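PDB 4FGM: aminopeptidase N family protein from Idiomarina loihiensis L2TR, which probably acts as a zinc-dependent aminopeptidase of the M61 family, removing residues from the N-terminal end of peptides. Local coordinates for residues E28-L33 and R71-R76. Numbering follows the deposited sequence.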
# COMPACT_ATOMS: atom_id res chain seq x y z
N GLU A 28 -30.51 26.10 -1.81
CA GLU A 28 -29.08 26.40 -1.67
C GLU A 28 -28.33 25.07 -1.56
O GLU A 28 -27.61 24.82 -0.59
CB GLU A 28 -28.84 27.25 -0.42
CG GLU A 28 -29.69 28.52 -0.32
CD GLU A 28 -29.33 29.58 -1.36
OE1 GLU A 28 -28.14 29.95 -1.44
OE2 GLU A 28 -30.24 30.05 -2.08
N GLN A 29 -28.50 24.22 -2.57
CA GLN A 29 -27.88 22.90 -2.63
C GLN A 29 -26.36 23.00 -2.63
O GLN A 29 -25.78 23.85 -3.32
CB GLN A 29 -28.35 22.16 -3.90
CG GLN A 29 -27.71 20.80 -4.13
CD GLN A 29 -28.18 19.73 -3.16
OE1 GLN A 29 -29.36 19.38 -3.13
NE2 GLN A 29 -27.25 19.20 -2.37
N GLU A 30 -25.71 22.12 -1.87
CA GLU A 30 -24.26 22.10 -1.80
C GLU A 30 -23.66 20.88 -2.48
O GLU A 30 -24.25 19.80 -2.49
CB GLU A 30 -23.78 22.15 -0.34
CG GLU A 30 -24.07 23.48 0.35
CD GLU A 30 -23.64 23.49 1.81
OE1 GLU A 30 -23.14 22.45 2.30
OE2 GLU A 30 -23.81 24.54 2.46
N LEU A 31 -22.47 21.07 -3.05
CA LEU A 31 -21.73 20.02 -3.73
C LEU A 31 -20.36 19.98 -3.06
O LEU A 31 -19.77 21.03 -2.78
CB LEU A 31 -21.58 20.36 -5.21
CG LEU A 31 -22.85 20.76 -5.97
CD1 LEU A 31 -22.50 21.33 -7.34
CD2 LEU A 31 -23.76 19.56 -6.10
N TRP A 32 -19.85 18.78 -2.79
CA TRP A 32 -18.54 18.67 -2.16
C TRP A 32 -17.71 17.51 -2.72
O TRP A 32 -18.24 16.56 -3.30
CB TRP A 32 -18.66 18.52 -0.64
CG TRP A 32 -19.41 17.30 -0.20
CD1 TRP A 32 -20.76 17.19 -0.01
CD2 TRP A 32 -18.87 16.00 0.11
NE1 TRP A 32 -21.09 15.92 0.39
CE2 TRP A 32 -19.95 15.17 0.48
CE3 TRP A 32 -17.57 15.47 0.11
CZ2 TRP A 32 -19.77 13.83 0.84
CZ3 TRP A 32 -17.39 14.13 0.47
CH2 TRP A 32 -18.49 13.33 0.83
N LEU A 33 -16.39 17.62 -2.54
CA LEU A 33 -15.48 16.58 -3.02
C LEU A 33 -14.64 16.05 -1.87
O LEU A 33 -14.15 16.81 -1.03
CB LEU A 33 -14.57 17.14 -4.11
CG LEU A 33 -13.84 16.07 -4.92
CD1 LEU A 33 -14.87 15.34 -5.78
CD2 LEU A 33 -12.75 16.69 -5.79
N ARG A 71 -16.02 22.73 -1.43
CA ARG A 71 -17.48 22.80 -1.38
C ARG A 71 -18.06 23.96 -2.17
O ARG A 71 -17.58 25.10 -2.08
CB ARG A 71 -17.94 22.85 0.08
CG ARG A 71 -19.45 22.69 0.30
CD ARG A 71 -19.78 22.53 1.79
NE ARG A 71 -19.30 21.26 2.32
CZ ARG A 71 -20.04 20.16 2.42
NH1 ARG A 71 -21.30 20.17 2.02
NH2 ARG A 71 -19.51 19.04 2.88
N TRP A 72 -19.10 23.66 -2.94
CA TRP A 72 -19.79 24.67 -3.74
C TRP A 72 -21.25 24.77 -3.32
O TRP A 72 -21.83 23.80 -2.82
CB TRP A 72 -19.71 24.31 -5.23
CG TRP A 72 -18.37 24.52 -5.85
CD1 TRP A 72 -17.96 25.60 -6.58
CD2 TRP A 72 -17.25 23.63 -5.79
NE1 TRP A 72 -16.65 25.44 -6.97
CE2 TRP A 72 -16.20 24.24 -6.50
CE3 TRP A 72 -17.04 22.38 -5.20
CZ2 TRP A 72 -14.95 23.63 -6.64
CZ3 TRP A 72 -15.80 21.78 -5.33
CH2 TRP A 72 -14.77 22.41 -6.05
N GLN A 73 -21.85 25.95 -3.54
CA GLN A 73 -23.25 26.17 -3.20
C GLN A 73 -23.99 26.71 -4.43
O GLN A 73 -23.58 27.72 -5.01
CB GLN A 73 -23.38 27.14 -2.04
CG GLN A 73 -24.80 27.26 -1.50
CD GLN A 73 -24.89 28.14 -0.26
OE1 GLN A 73 -24.60 29.34 -0.31
NE2 GLN A 73 -25.29 27.55 0.85
N LEU A 74 -25.06 26.02 -4.82
CA LEU A 74 -25.86 26.39 -5.99
C LEU A 74 -27.00 27.33 -5.65
O LEU A 74 -27.56 27.28 -4.56
CB LEU A 74 -26.47 25.13 -6.63
CG LEU A 74 -25.59 24.06 -7.27
CD1 LEU A 74 -26.44 22.82 -7.50
CD2 LEU A 74 -25.00 24.58 -8.59
N ALA A 75 -27.36 28.18 -6.61
CA ALA A 75 -28.48 29.09 -6.40
C ALA A 75 -29.72 28.19 -6.48
O ALA A 75 -29.67 27.09 -7.05
CB ALA A 75 -28.52 30.14 -7.50
N ARG A 76 -30.82 28.65 -5.89
CA ARG A 76 -32.08 27.89 -5.88
C ARG A 76 -32.63 27.67 -7.29
O ARG A 76 -32.45 28.50 -8.18
CB ARG A 76 -33.14 28.63 -5.08
CG ARG A 76 -32.89 28.70 -3.60
CD ARG A 76 -33.81 29.74 -2.97
NE ARG A 76 -33.73 29.71 -1.51
CZ ARG A 76 -34.24 28.75 -0.76
NH1 ARG A 76 -34.88 27.73 -1.33
NH2 ARG A 76 -34.11 28.79 0.56
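Arg-71 reaches across from its strand to Glu-30 and Trp-32, which lie on the same face of an antiparallel beta ladder. Its NH1 gives a salt-bridged hydrogen bond to Glu-30 OE1 (2.9 Å), a bent one at 136° that meets the oxygen on its anti side. The guanidinium also lies nearly flat against Trp-32, the two planes 23° apart: its centre sits over CB, and NH2 lies over one face of the indole, 3.5 Å from Trp-32 CG. A bend at chi3 (-69°), after an extended stem, turns the group back over the neighbouring strand. Glu-116 and Glu-295 form further salt bridges with NH1 and NH2, so three carboxylates probably hold the positive charge in place. A leucine here would probably leave these acidic groups without their shared counter-charge and uncover the indole beside CG. On the other face, Leu-31 CD1 packs against Leu-74 CG at 4.1 Å, while the indole edge of Trp-72 lies beside Leu-31 O.

Between the two faces, Leu-31 and Trp-72 form a hydrogen-bonded pair, with Leu-31 N to Trp-72 O at 2.8 Å and Trp-72 N to Leu-31 O at 2.7 Å. An almost straight bond from Leu-74 N to Gln-29 O (2.7 Å) carries the pairing past the start of strand 30-32. Gln-29 turns its amide toward the other flank, where NE2 bonds Glu-30 O and Glu-116 O.

Strand 30-32 thus runs between strands 71-74 and 114-115, and strand 71-74 in turn pairs with strand 60-68. Leu-31 and Leu-74 touch Val-83 and Val-81 of strand 81-91; the ladder belongs to the beta-rich M61 N-terminal domain and lies away from the zinc site.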